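Local structure of SusD homolog (Bacteroides thetaiotaomicron VPI-5482, 3IHV) at residues I65-F70 with A505-E510; A83-I88 with G136-M141; F516-R521 with N530-W535. The protein is a SusD-family outer-membrane protein that probably binds sugars or glycans at the cell surface, as SusD itself does with starch. One frame throughout, in Å; residues are numbered along the deposited sequence.

Contact 1 (I65-F70 with A505-E510); sequences IPTNSF and ATYTEE
Ser69 CB stands over one face of the Tyr507 ring, 3.7 Å from the ring centroid and 16° off the normal, a CH-pi contact shifted from the centre toward CG. The opposite face carries the CG2 methyl of Thr506, over the ring centre, so the phenol is clamped between a methylene from across the contact and a methyl of the residue just before it, in its own segment. The Thr67 carbonyl meets the ring obliquely, with its O 3.6 Å from Tyr507 CD2. At the root of the side chain two carbonyls converge on Tyr507 CB, Asn68 O at 3.3 Å and Thr67 O at 3.4 Å.

The second flat group is the Asn68 amide. Its ND2 donates to Thr508 OG1 over 2.9 Å, and the N-H...O angle of 177°, with the acceptor in the amide plane, makes this an almost ideal bond. The torsion that places it (chi1 -66°) turns CG to the side opposite the carbonyl carbon and sends the amide toward Thr508. Two further partners fix its rotation: Arg470 NH2 at OD1, and Tyr479 OH at ND2. Thr508 OG1 also bonds Val504 O, four residues back along the chain.

Asn68 closes a type I turn begun at Ile65, its N bonded to Ile65 O at 3.0 Å, and Thr67 OG1 is held by Arg63 O just ahead of that turn. In this helix-rich SusD fold the contact joins the loop between strand 52-54 and helix 75-101 to helix 504-507 and the chain just after it. The 65-70 segment rests on strand 52-54 through Pro66 and Thr67 and on helix 75-101 through Ile65 and Phe70, whereas Ala505 and Thr508 pack on helix 479-493.

Contact 2 (A83-I88 with G136-M141); sequences ALYTGI and GNVVLM. With EDO (1,2-ethanediol), chain K.
Ile88 and Met141 bring the backbones nearest, with CA atoms 7.6 Å apart, where the helical run 83-88 faces a non-helical chain that leaves helix 107-135 at Gly136 with positive phi. The setting is a helical hairpin: helix 75-101 packs on helix 107-135 through Leu84, Tyr85 and Ile88 against Leu131, consistent with the TPR-like helical core of SusD proteins, and the chain beyond the second helix turns back over the first.

Tyr85 makes the polar crossing. Its OH donates to Val139 O over 2.6 Å; the C=O...O angle of 119°, in the carbonyl plane, puts the hydroxyl on a lone pair, and the acceptor also lies in the plane of the phenol ring, at its edge. The bond anchors the tip of the tyrosine. The same hydroxyl approaches the CB atoms of Val138 and Val139, each 3.6 Å away, so it lies against hydrocarbon of both valines beside its acceptor. Further back along the ring, Tyr85 CE1 touches Met141 CB at 4.0 Å, the two side chains crossing at about a right angle, and Trp81, one helical turn earlier, meets the ring with its plane inclined by about 60°; this packing, more than the bond at the tip, limits the ring's rotation.

Met141, present as selenomethionine, bends at chi2 and chi3 and packs on Met146 and Ser147 of helix 144-147. Its carbonyl is bonded by Asn92 ND2 and touched by Ile88 CG2, which comes to 3.6 Å from Met141 O. Around the helix from the contact, Thr86 OG1, which also bonds Ala82 O, shares a 3.1 Å hydrogen bond with O2 of a 1,2-ethanediol probably left from crystallisation; either oxygen could be the donor.

Contact 3 (F516-R521 with N530-W535); sequences FPIPQR and NQNPKW
Trp535, the last residue of the chain, lies along the Pro517 ring from its root outward. Its CB is 4.1 Å from Pro517 CB; at the ring fusion CD2 comes to 3.5 Å from that same atom. Further out the proline lies over one face of the indole: CE3 meets Pro517 CB and CG, CZ3 meets CG and CD, and CZ2 and CH2, at the far rim, both come closest to CD. Pro517 CD sits 3.6 Å from the centroid of the six-membered ring, 8° off its normal, a CH-pi contact. On the pyrrole side, NE1 bonds Leu515 O and Lys512 O. With CG opposite the carbonyl carbon (chi1 -77°), the indole swings back over the proline. Replacing the tryptophan by an alanine is likely to uncover Pro517 and leave Leu515 O and Lys512 O without their NE1 donor.

The tail reaches this position through a type II turn, Asn532 to Trp535, which folds the C terminus of this SusD-family protein back onto the chain leading into helix 520-525, where Pro519 is the N-cap residue. Ahead of the turn, the two ends of the Gln531 amide take both backbone groups of Ile518. OE1 accepts from Ile518 N at 2.8 Å on a lone pair, and NE2 donates to Ile518 O at 2.9 Å with an N-H...O angle of 175°. OE1 takes Asn532 N as well, from a donor tilted out of its carbonyl plane. Asn532 ND2 donates to Phe516 O at 2.8 Å and to Phe135 O. One water accepts from Gln531 NE2 and donates to Gln520 OE1.

How the contacts relate
Contact 2 is nested along the chain inside the long loop that contact 1 closes, and contact 3 follows both at the C terminus. Contacts 1 and 2 do not touch: their centres are 25 Å apart and their nearest atoms about 12 Å. Contact 3 touches both, its centre 15 Å from that of each. Phe70 of 65-70 packs on Pro517 and Trp535, and Asn137 ND2 of 136-141 lies 2.8 Å from Asn532 OD1, a probable hydrogen bond. Helix 75-101 is common ground, carrying 83-88 and meeting Phe70, Phe516 and Pro519. The C-terminal tail thereby ties the early helical part of the SusD fold to its last segments.

Contact 1 (I65-F70 with A505-E510)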
ATOM      1  N   ILE A  65       1.256   3.608 -17.487  1.00  6.09           N
ATOM      2  CA  ILE A  65       2.008   2.997 -16.398  1.00  7.49           C
ATOM      3  C   ILE A  65       1.447   1.637 -15.995  1.00  7.08           C
ATOM      4  O   ILE A  65       2.201   0.666 -15.937  1.00  7.43           O
ATOM      5  CB  ILE A  65       2.201   3.961 -15.196  1.00  7.33           C
ATOM      6  CG1 ILE A  65       3.161   5.115 -15.603  1.00 10.16           C
ATOM      7  CG2 ILE A  65       2.781   3.232 -13.999  1.00  8.02           C
ATOM      8  CD1 ILE A  65       3.154   6.324 -14.653  1.00  8.55           C
ATOM      9  N   PRO A  66       0.121   1.550 -15.747  1.00  6.97           N
ATOM     10  CA  PRO A  66      -0.441   0.250 -15.365  1.00  6.43           C
ATOM     11  C   PRO A  66      -0.308  -0.860 -16.393  1.00  7.04           C
ATOM     12  O   PRO A  66      -0.430  -2.024 -16.031  1.00  7.44           O
ATOM     13  CB  PRO A  66      -1.916   0.571 -15.150  1.00  8.10           C
ATOM     14  CG  PRO A  66      -1.929   2.002 -14.754  1.00  7.31           C
ATOM     15  CD  PRO A  66      -0.901   2.619 -15.656  1.00  8.42           C
ATOM     16  N   THR A  67      -0.068  -0.523 -17.663  1.00  6.72           N
ATOM     17  CA  THR A  67       0.132  -1.533 -18.699  1.00  6.64           C
ATOM     18  C   THR A  67       1.602  -1.823 -18.958  1.00  6.80           C
ATOM     19  O   THR A  67       1.928  -2.593 -19.868  1.00  6.79           O
ATOM     20  CB  THR A  67      -0.508  -1.089 -20.024  1.00  6.38           C
ATOM     21  OG1 THR A  67       0.059   0.186 -20.427  1.00  6.87           O
ATOM     22  CG2 THR A  67      -2.097  -1.029 -19.872  1.00  6.04           C
ATOM     23  N   ASN A  68       2.516  -1.200 -18.202  1.00  6.67           N
ATOM     24  CA  ASN A  68       3.938  -1.426 -18.383  1.00  6.33           C
ATOM     25  C   ASN A  68       4.456  -1.089 -19.769  1.00  6.96           C
ATOM     26  O   ASN A  68       5.291  -1.787 -20.307  1.00  6.03           O
ATOM     27  CB  ASN A  68       4.306  -2.854 -17.985  1.00  7.29           C
ATOM     28  CG  ASN A  68       4.115  -3.104 -16.511  1.00  7.29           C
ATOM     29  OD1 ASN A  68       4.259  -2.172 -15.705  1.00  8.28           O
ATOM     30  ND2 ASN A  68       3.755  -4.337 -16.141  1.00  6.39           N
ATOM     31  N   SER A  69       3.994   0.029 -20.299  1.00  6.55           N
ATOM     32  CA  SER A  69       4.343   0.442 -21.655  1.00  5.99           C
ATOM     33  C   SER A  69       4.959   1.834 -21.689  1.00  6.16           C
ATOM     34  O   SER A  69       4.994   2.485 -22.745  1.00  6.70           O
ATOM     35  CB  SER A  69       3.105   0.350 -22.553  1.00  6.22           C
ATOM     36  OG  SER A  69       2.046   1.184 -22.117  1.00  7.61           O
ATOM     37  N   PHE A  70       5.493   2.244 -20.543  1.00  6.77           N
ATOM     38  CA  PHE A  70       6.058   3.576 -20.327  1.00  7.15           C
ATOM     39  C   PHE A  70       7.582   3.651 -20.482  1.00  8.01           C
ATOM     40  O   PHE A  70       8.279   2.635 -20.304  1.00  7.62           O
ATOM     41  CB  PHE A  70       5.645   4.139 -18.955  1.00  7.68           C
ATOM     42  CG  PHE A  70       6.130   3.335 -17.771  1.00  8.26           C
ATOM     43  CD1 PHE A  70       5.434   2.207 -17.334  1.00  9.53           C
ATOM     44  CD2 PHE A  70       7.265   3.756 -17.047  1.00  6.51           C
ATOM     45  CE1 PHE A  70       5.851   1.488 -16.239  1.00  8.60           C
ATOM     46  CE2 PHE A  70       7.678   3.045 -15.914  1.00  7.59           C
ATOM     47  CZ  PHE A  70       6.984   1.897 -15.523  1.00  7.70           C
ATOM     48  N   ALA A 505      -0.438  -7.542 -20.298  1.00  6.35           N
ATOM     49  CA  ALA A 505       0.333  -8.682 -20.870  1.00  5.61           C
ATOM     50  C   ALA A 505       1.035  -8.375 -22.195  1.00  6.67           C
ATOM     51  O   ALA A 505       2.017  -9.016 -22.536  1.00  5.22           O
ATOM     52  CB  ALA A 505      -0.551  -9.932 -21.071  1.00  6.85           C
ATOM     53  N   THR A 506       0.521  -7.448 -22.986  1.00  6.06           N
ATOM     54  CA  THR A 506       1.150  -7.106 -24.250  1.00  7.54           C
ATOM     55  C   THR A 506       2.572  -6.562 -24.066  1.00  8.15           C
ATOM     56  O   THR A 506       3.466  -6.881 -24.844  1.00  8.70           O
ATOM     57  CB  THR A 506       0.277  -6.047 -24.969  1.00  7.30           C
ATOM     58  OG1 THR A 506      -1.008  -6.613 -25.171  1.00  9.00           O
ATOM     59  CG2 THR A 506       0.858  -5.565 -26.316  1.00  7.97           C
ATOM     60  N   TYR A 507       2.791  -5.805 -22.999  1.00  6.79           N
ATOM     61  CA  TYR A 507       4.044  -5.047 -22.835  1.00  7.55           C
ATOM     62  C   TYR A 507       4.973  -5.486 -21.715  1.00  7.53           C
ATOM     63  O   TYR A 507       6.158  -5.141 -21.732  1.00  8.41           O
ATOM     64  CB  TYR A 507       3.649  -3.595 -22.568  1.00  8.64           C
ATOM     65  CG  TYR A 507       2.740  -3.009 -23.626  1.00  9.85           C
ATOM     66  CD1 TYR A 507       3.258  -2.602 -24.851  1.00 11.54           C
ATOM     67  CD2 TYR A 507       1.378  -2.860 -23.404  1.00 10.51           C
ATOM     68  CE1 TYR A 507       2.462  -2.081 -25.802  1.00 11.06           C
ATOM     69  CE2 TYR A 507       0.561  -2.290 -24.364  1.00 10.41           C
ATOM     70  CZ  TYR A 507       1.119  -1.899 -25.553  1.00 13.46           C
ATOM     71  OH  TYR A 507       0.364  -1.365 -26.563  1.00 15.11           O
ATOM     72  N   THR A 508       4.446  -6.209 -20.713  1.00  7.35           N
ATOM     73  CA  THR A 508       5.243  -6.633 -19.548  1.00  7.94           C
ATOM     74  C   THR A 508       6.370  -7.533 -20.001  1.00  7.87           C
ATOM     75  O   THR A 508       6.152  -8.522 -20.720  1.00 10.44           O
ATOM     76  CB  THR A 508       4.392  -7.345 -18.492  1.00  6.90           C
ATOM     77  OG1 THR A 508       3.377  -6.429 -18.046  1.00  6.92           O
ATOM     78  CG2 THR A 508       5.225  -7.780 -17.297  1.00  7.06           C
ATOM     79  N   GLU A 509       7.583  -7.164 -19.615  1.00  8.03           N
ATOM     80  CA  GLU A 509       8.788  -7.843 -20.084  1.00  8.76           C
ATOM     81  C   GLU A 509       9.557  -8.432 -18.930  1.00  8.80           C
ATOM     82  O   GLU A 509       9.854  -7.771 -17.944  1.00  8.28           O
ATOM     83  CB  GLU A 509       9.634  -6.846 -20.878  1.00  9.58           C
ATOM     84  CG  GLU A 509      10.914  -7.405 -21.512  1.00 13.53           C
ATOM     85  CD  GLU A 509      11.652  -6.384 -22.399  1.00 18.46           C
ATOM     86  OE1 GLU A 509      11.048  -5.358 -22.825  1.00 18.47           O
ATOM     87  OE2 GLU A 509      12.847  -6.639 -22.685  1.00 20.84           O
ATOM     88  N   GLU A 510       9.926  -9.694 -19.066  1.00  9.94           N
ATOM     89  CA  GLU A 510      10.628 -10.372 -18.003  1.00 10.36           C
ATOM     90  C   GLU A 510      12.008  -9.773 -17.867  1.00  9.76           C
ATOM     91  O   GLU A 510      12.686  -9.566 -18.845  1.00  9.48           O
ATOM     92  CB  GLU A 510      10.761 -11.859 -18.321  1.00 10.98           C
ATOM     93  CG  GLU A 510      11.257 -12.652 -17.143  1.00 14.21           C
ATOM     94  CD  GLU A 510      11.228 -14.135 -17.405  1.00 20.09           C
ATOM     95  OE1 GLU A 510      11.282 -14.575 -18.583  1.00 23.19           O
ATOM     96  OE2 GLU A 510      11.130 -14.868 -16.408  1.00 25.45           O
TER

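Contact 2 (A83-I88 with G136-M141)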
ATOM      1  N   ALA A  83       9.706  12.906  -4.738  1.00  6.51           N
ATOM      2  CA  ALA A  83       8.939  13.030  -3.500  1.00  7.55           C
ATOM      3  C   ALA A  83       9.538  12.189  -2.374  1.00  7.48           C
ATOM      4  O   ALA A  83       9.619  12.627  -1.209  1.00  7.87           O
ATOM      5  CB  ALA A  83       7.439  12.655  -3.727  1.00  8.02           C
ATOM      6  N   LEU A  84       9.984  10.973  -2.690  1.00  6.46           N
ATOM      7  CA  LEU A  84      10.618  10.125  -1.672  1.00  6.71           C
ATOM      8  C   LEU A  84      11.851  10.808  -1.148  1.00  6.76           C
ATOM      9  O   LEU A  84      12.086  10.860   0.073  1.00  7.61           O
ATOM     10  CB  LEU A  84      10.941   8.729  -2.258  1.00  5.59           C
ATOM     11  CG  LEU A  84       9.682   7.853  -2.453  1.00  6.15           C
ATOM     12  CD1 LEU A  84       9.873   6.636  -3.457  1.00  5.28           C
ATOM     13  CD2 LEU A  84       9.164   7.337  -1.047  1.00  5.03           C
ATOM     14  N   TYR A  85      12.682  11.319  -2.056  1.00  6.37           N
ATOM     15  CA  TYR A  85      13.899  12.023  -1.622  1.00  6.39           C
ATOM     16  C   TYR A  85      13.598  13.296  -0.834  1.00  7.14           C
ATOM     17  O   TYR A  85      14.357  13.682   0.050  1.00  7.10           O
ATOM     18  CB  TYR A  85      14.878  12.232  -2.796  1.00  6.17           C
ATOM     19  CG  TYR A  85      15.698  10.967  -3.044  1.00  6.84           C
ATOM     20  CD1 TYR A  85      16.679  10.573  -2.126  1.00  7.11           C
ATOM     21  CD2 TYR A  85      15.471  10.147  -4.133  1.00  5.31           C
ATOM     22  CE1 TYR A  85      17.399   9.402  -2.281  1.00  7.27           C
ATOM     23  CE2 TYR A  85      16.197   8.964  -4.307  1.00  5.94           C
ATOM     24  CZ  TYR A  85      17.167   8.616  -3.397  1.00  6.49           C
ATOM     25  OH  TYR A  85      17.907   7.468  -3.554  1.00  6.96           O
ATOM     26  N   THR A  86      12.467  13.939  -1.118  1.00  6.83           N
ATOM     27  CA  THR A  86      12.048  15.097  -0.335  1.00  6.93           C
ATOM     28  C   THR A  86      11.694  14.637   1.087  1.00  6.83           C
ATOM     29  O   THR A  86      12.052  15.284   2.073  1.00  7.28           O
ATOM     30  CB  THR A  86      10.867  15.806  -1.010  1.00  8.05           C
ATOM     31  OG1 THR A  86      11.318  16.438  -2.226  1.00  7.44           O
ATOM     32  CG2 THR A  86      10.266  16.868  -0.109  1.00  7.68           C
ATOM     33  N   GLY A  87      10.950  13.541   1.179  1.00  7.36           N
ATOM     34  CA  GLY A  87      10.612  12.962   2.474  1.00  6.64           C
ATOM     35  C   GLY A  87      11.863  12.686   3.269  1.00  6.49           C
ATOM     36  O   GLY A  87      11.943  13.027   4.458  1.00  6.44           O
ATOM     37  N   ILE A  88      12.840  12.064   2.611  1.00  6.50           N
ATOM     38  CA  ILE A  88      14.145  11.735   3.216  1.00  6.83           C
ATOM     39  C   ILE A  88      14.867  12.992   3.667  1.00  6.53           C
ATOM     40  O   ILE A  88      15.408  13.007   4.782  1.00  6.41           O
ATOM     41  CB  ILE A  88      14.968  10.862   2.251  1.00  6.92           C
ATOM     42  CG1 ILE A  88      14.312   9.483   2.152  1.00  7.39           C
ATOM     43  CG2 ILE A  88      16.453  10.714   2.691  1.00  8.00           C
ATOM     44  CD1 ILE A  88      14.709   8.602   0.944  1.00  7.74           C
ATOM     45  N   GLY A 136      15.193  -0.344  -6.903  1.00  6.20           N
ATOM     46  CA  GLY A 136      16.313  -1.296  -6.846  1.00  6.00           C
ATOM     47  C   GLY A 136      17.692  -0.795  -6.497  1.00  6.56           C
ATOM     48  O   GLY A 136      18.353  -1.348  -5.625  1.00  9.09           O
ATOM     49  N   ASN A 137      18.156   0.220  -7.219  1.00  6.69           N
ATOM     50  CA  ASN A 137      19.509   0.746  -7.139  1.00  6.76           C
ATOM     51  C   ASN A 137      19.436   2.251  -6.900  1.00  6.03           C
ATOM     52  O   ASN A 137      19.347   3.036  -7.845  1.00  5.22           O
ATOM     53  CB  ASN A 137      20.158   0.413  -8.465  1.00  6.64           C
ATOM     54  CG  ASN A 137      20.229  -1.069  -8.669  1.00  8.85           C
ATOM     55  OD1 ASN A 137      21.009  -1.722  -7.990  1.00  8.47           O
ATOM     56  ND2 ASN A 137      19.358  -1.633  -9.525  1.00  7.76           N
ATOM     57  N   VAL A 138      19.518   2.619  -5.623  1.00  5.41           N
ATOM     58  CA  VAL A 138      19.212   3.973  -5.231  1.00  6.39           C
ATOM     59  C   VAL A 138      20.372   4.572  -4.421  1.00  6.67           C
ATOM     60  O   VAL A 138      21.307   3.866  -3.994  1.00  7.79           O
ATOM     61  CB  VAL A 138      17.866   4.018  -4.471  1.00  7.35           C
ATOM     62  CG1 VAL A 138      16.662   3.403  -5.375  1.00  5.42           C
ATOM     63  CG2 VAL A 138      17.983   3.405  -3.069  1.00  6.12           C
ATOM     64  N   VAL A 139      20.306   5.880  -4.273  1.00  6.89           N
ATOM     65  CA  VAL A 139      21.300   6.631  -3.513  1.00  6.69           C
ATOM     66  C   VAL A 139      20.904   6.718  -2.042  1.00  7.83           C
ATOM     67  O   VAL A 139      19.750   7.070  -1.696  1.00  6.93           O
ATOM     68  CB  VAL A 139      21.453   8.092  -4.037  1.00  7.59           C
ATOM     69  CG1 VAL A 139      22.528   8.839  -3.240  1.00  8.45           C
ATOM     70  CG2 VAL A 139      21.796   8.127  -5.500  1.00  7.69           C
ATOM     71  N   LEU A 140      21.878   6.425  -1.179  1.00  7.44           N
ATOM     72  CA  LEU A 140      21.730   6.684   0.255  1.00  8.49           C
ATOM     73  C   LEU A 140      22.100   8.155   0.451  1.00  8.14           C
ATOM     74  O   LEU A 140      23.288   8.505   0.498  1.00  7.79           O
ATOM     75  CB  LEU A 140      22.637   5.802   1.105  1.00  8.38           C
ATOM     76  CG  LEU A 140      22.175   4.365   1.290  1.00 10.49           C
ATOM     77  CD1 LEU A 140      23.220   3.462   1.953  1.00 10.62           C
ATOM     78  CD2 LEU A 140      20.876   4.378   2.096  1.00 10.36           C
HETATM   79  N   MSE A 141      21.078   9.010   0.561  1.00  7.99           N
HETATM   80  CA  MSE A 141      21.217  10.449   0.747  1.00  8.64           C
HETATM   81  C   MSE A 141      21.136  10.694   2.246  1.00 10.03           C
HETATM   82  O   MSE A 141      20.057  10.985   2.797  1.00 11.93           O
HETATM   83  CB  MSE A 141      20.100  11.181  -0.011  1.00  8.36           C
HETATM   84  CG  MSE A 141      20.347  12.610  -0.249  1.00 10.24           C
HETATM   85 SE   MSE A 141      21.762  12.937  -1.567  0.75  7.60          SE
HETATM   86  CE  MSE A 141      20.898  12.348  -3.142  1.00 11.81           C
TER
HETATM   87  C1  EDO K  19      15.872  17.701  -2.075  1.00 33.42           C
HETATM   88  O1  EDO K  19      15.363  16.373  -2.182  1.00 31.80           O
HETATM   89  C2  EDO K  19      14.968  18.512  -1.170  1.00 33.39           C
HETATM   90  O2  EDO K  19      13.606  18.426  -1.603  1.00 34.70           O

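Contact 3 (F516-R521 with N530-W535)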
ATOM      1  N   PHE A 516      10.993  -0.233 -11.570  1.00  7.23           N
ATOM      2  CA  PHE A 516      10.786   0.993 -12.337  1.00  7.72           C
ATOM      3  C   PHE A 516      12.160   1.479 -12.782  1.00  7.92           C
ATOM      4  O   PHE A 516      13.188   1.111 -12.174  1.00  8.71           O
ATOM      5  CB  PHE A 516      10.057   2.057 -11.518  1.00  9.37           C
ATOM      6  CG  PHE A 516       8.515   1.978 -11.633  1.00 10.36           C
ATOM      7  CD1 PHE A 516       7.872   0.759 -11.836  1.00 13.61           C
ATOM      8  CD2 PHE A 516       7.737   3.097 -11.460  1.00 17.46           C
ATOM      9  CE1 PHE A 516       6.464   0.683 -11.915  1.00 14.36           C
ATOM     10  CE2 PHE A 516       6.345   3.033 -11.504  1.00 14.12           C
ATOM     11  CZ  PHE A 516       5.713   1.829 -11.765  1.00 17.44           C
ATOM     12  N   PRO A 517      12.213   2.253 -13.860  1.00  7.21           N
ATOM     13  CA  PRO A 517      13.490   2.782 -14.274  1.00  7.54           C
ATOM     14  C   PRO A 517      13.952   3.879 -13.325  1.00  7.13           C
ATOM     15  O   PRO A 517      13.130   4.526 -12.673  1.00  7.16           O
ATOM     16  CB  PRO A 517      13.177   3.434 -15.629  1.00  7.68           C
ATOM     17  CG  PRO A 517      11.700   3.894 -15.484  1.00  6.92           C
ATOM     18  CD  PRO A 517      11.091   2.794 -14.647  1.00  7.33           C
ATOM     19  N   ILE A 518      15.252   4.124 -13.303  1.00  6.55           N
ATOM     20  CA  ILE A 518      15.780   5.285 -12.611  1.00  6.40           C
ATOM     21  C   ILE A 518      15.296   6.421 -13.532  1.00  5.71           C
ATOM     22  O   ILE A 518      15.423   6.300 -14.734  1.00  6.02           O
ATOM     23  CB  ILE A 518      17.305   5.274 -12.584  1.00  5.98           C
ATOM     24  CG1 ILE A 518      17.820   3.985 -11.912  1.00  8.76           C
ATOM     25  CG2 ILE A 518      17.819   6.540 -11.903  1.00  5.40           C
ATOM     26  CD1 ILE A 518      17.294   3.681 -10.518  1.00  7.54           C
ATOM     27  N   PRO A 519      14.680   7.480 -12.987  1.00  5.88           N
ATOM     28  CA  PRO A 519      14.161   8.514 -13.900  1.00  6.14           C
ATOM     29  C   PRO A 519      15.216   9.072 -14.846  1.00  6.54           C
ATOM     30  O   PRO A 519      16.368   9.320 -14.458  1.00  7.36           O
ATOM     31  CB  PRO A 519      13.618   9.593 -12.961  1.00  6.55           C
ATOM     32  CG  PRO A 519      13.348   8.891 -11.670  1.00  6.20           C
ATOM     33  CD  PRO A 519      14.384   7.790 -11.577  1.00  6.61           C
ATOM     34  N   GLN A 520      14.830   9.267 -16.089  1.00  6.25           N
ATOM     35  CA  GLN A 520      15.782   9.749 -17.076  1.00  6.41           C
ATOM     36  C   GLN A 520      16.408  11.075 -16.671  1.00  7.35           C
ATOM     37  O   GLN A 520      17.585  11.290 -16.895  1.00  6.96           O
ATOM     38  CB  GLN A 520      15.113   9.904 -18.437  1.00  6.59           C
ATOM     39  CG  GLN A 520      16.113  10.148 -19.557  1.00  5.89           C
ATOM     40  CD  GLN A 520      17.058   8.968 -19.730  1.00  6.21           C
ATOM     41  OE1 GLN A 520      16.627   7.820 -19.772  1.00  8.22           O
ATOM     42  NE2 GLN A 520      18.374   9.258 -19.830  1.00  5.60           N
ATOM     43  N   ARG A 521      15.617  11.972 -16.089  1.00  8.28           N
ATOM     44  CA  ARG A 521      16.134  13.263 -15.653  1.00  9.13           C
ATOM     45  C   ARG A 521      17.309  13.076 -14.712  1.00  8.45           C
ATOM     46  O   ARG A 521      18.297  13.777 -14.819  1.00  7.89           O
ATOM     47  CB  ARG A 521      15.068  14.075 -14.924  1.00 11.05           C
ATOM     48  CG  ARG A 521      15.598  15.441 -14.395  1.00 16.12           C
ATOM     49  CD  ARG A 521      14.658  16.089 -13.348  1.00 23.48           C
ATOM     50  NE  ARG A 521      15.338  17.138 -12.551  1.00 28.22           N
ATOM     51  CZ  ARG A 521      15.913  16.982 -11.346  1.00 29.98           C
ATOM     52  NH1 ARG A 521      15.937  15.811 -10.696  1.00 31.26           N
ATOM     53  NH2 ARG A 521      16.479  18.036 -10.763  1.00 34.14           N
ATOM     54  N   ASN A 530      23.837   3.990 -13.212  1.00  8.35           N
ATOM     55  CA  ASN A 530      23.522   2.951 -14.175  1.00  8.45           C
ATOM     56  C   ASN A 530      22.002   2.788 -14.143  1.00  7.82           C
ATOM     57  O   ASN A 530      21.374   2.773 -13.073  1.00  7.68           O
ATOM     58  CB  ASN A 530      24.172   1.623 -13.799  1.00  9.23           C
ATOM     59  CG  ASN A 530      25.667   1.597 -14.078  1.00 13.23           C
ATOM     60  OD1 ASN A 530      26.153   2.183 -15.066  1.00 16.63           O
ATOM     61  ND2 ASN A 530      26.402   0.846 -13.255  1.00 18.48           N
ATOM     62  N   GLN A 531      21.414   2.692 -15.333  1.00  7.77           N
ATOM     63  CA  GLN A 531      20.005   2.435 -15.489  1.00  7.80           C
ATOM     64  C   GLN A 531      19.725   0.956 -15.137  1.00  7.72           C
ATOM     65  O   GLN A 531      20.595   0.111 -15.257  1.00  7.68           O
ATOM     66  CB  GLN A 531      19.561   2.764 -16.924  1.00  7.78           C
ATOM     67  CG  GLN A 531      18.068   2.551 -17.192  1.00  6.76           C
ATOM     68  CD  GLN A 531      17.183   3.300 -16.228  1.00  7.80           C
ATOM     69  OE1 GLN A 531      16.785   2.745 -15.190  1.00  7.02           O
ATOM     70  NE2 GLN A 531      16.925   4.566 -16.510  1.00  6.00           N
ATOM     71  N   ASN A 532      18.515   0.689 -14.687  1.00  6.79           N
ATOM     72  CA  ASN A 532      18.098  -0.656 -14.310  1.00  7.55           C
ATOM     73  C   ASN A 532      18.044  -1.618 -15.497  1.00  8.31           C
ATOM     74  O   ASN A 532      17.912  -1.194 -16.630  1.00  8.20           O
ATOM     75  CB  ASN A 532      16.753  -0.586 -13.571  1.00  7.66           C
ATOM     76  CG  ASN A 532      16.897  -0.034 -12.178  1.00  6.32           C
ATOM     77  OD1 ASN A 532      17.945  -0.216 -11.543  1.00  7.49           O
ATOM     78  ND2 ASN A 532      15.869   0.648 -11.697  1.00  8.03           N
ATOM     79  N   PRO A 533      18.121  -2.922 -15.224  1.00  9.34           N
ATOM     80  CA  PRO A 533      18.134  -3.921 -16.311  1.00  9.86           C
ATOM     81  C   PRO A 533      16.984  -3.761 -17.293  1.00  8.47           C
ATOM     82  O   PRO A 533      15.835  -3.542 -16.891  1.00  6.62           O
ATOM     83  CB  PRO A 533      18.063  -5.263 -15.547  1.00 11.24           C
ATOM     84  CG  PRO A 533      18.740  -4.948 -14.226  1.00 10.83           C
ATOM     85  CD  PRO A 533      18.246  -3.551 -13.897  1.00 10.29           C
ATOM     86  N   LYS A 534      17.356  -3.771 -18.569  1.00  7.68           N
ATOM     87  CA  LYS A 534      16.421  -3.673 -19.710  0.50  8.34           C
ATOM     88  C   LYS A 534      15.688  -2.347 -19.872  1.00  8.38           C
ATOM     89  O   LYS A 534      14.828  -2.211 -20.760  1.00  8.92           O
ATOM     90  CB  LYS A 534      15.442  -4.866 -19.757  0.50  8.52           C
ATOM     91  CG  LYS A 534      16.120  -6.157 -20.199  0.50 10.06           C
ATOM     92  CD  LYS A 534      15.137  -7.310 -20.250  0.50 11.86           C
ATOM     93  CE  LYS A 534      15.765  -8.580 -20.791  0.50 13.39           C
ATOM     94  NZ  LYS A 534      16.819  -9.134 -19.906  0.50 15.75           N
ATOM     95  N   TRP A 535      16.039  -1.362 -19.060  1.00  7.21           N
ATOM     96  CA  TRP A 535      15.425  -0.021 -19.184  1.00  8.62           C
ATOM     97  C   TRP A 535      16.364   0.888 -19.970  1.00  9.70           C
ATOM     98  O   TRP A 535      17.557   0.599 -20.072  1.00 10.35           O
ATOM     99  CB  TRP A 535      15.124   0.622 -17.825  1.00  8.40           C
ATOM    100  CG  TRP A 535      13.896   0.074 -17.153  1.00  6.18           C
ATOM    101  CD1 TRP A 535      13.841  -0.869 -16.190  1.00  7.91           C
ATOM    102  CD2 TRP A 535      12.540   0.467 -17.420  1.00  8.45           C
ATOM    103  NE1 TRP A 535      12.518  -1.108 -15.828  1.00  6.94           N
ATOM    104  CE2 TRP A 535      11.705  -0.296 -16.573  1.00  7.03           C
ATOM    105  CE3 TRP A 535      11.952   1.378 -18.313  1.00  8.20           C
ATOM    106  CZ2 TRP A 535      10.309  -0.180 -16.595  1.00  6.84           C
ATOM    107  CZ3 TRP A 535      10.556   1.499 -18.312  1.00  7.02           C
ATOM    108  CH2 TRP A 535       9.767   0.739 -17.464  1.00  6.72           C
ATOM    109  OXT TRP A 535      15.919   1.920 -20.478  1.00  9.80           O
TER
HETATM  110  O   HOH W   1      18.061   5.550 -19.083  1.00  8.49           O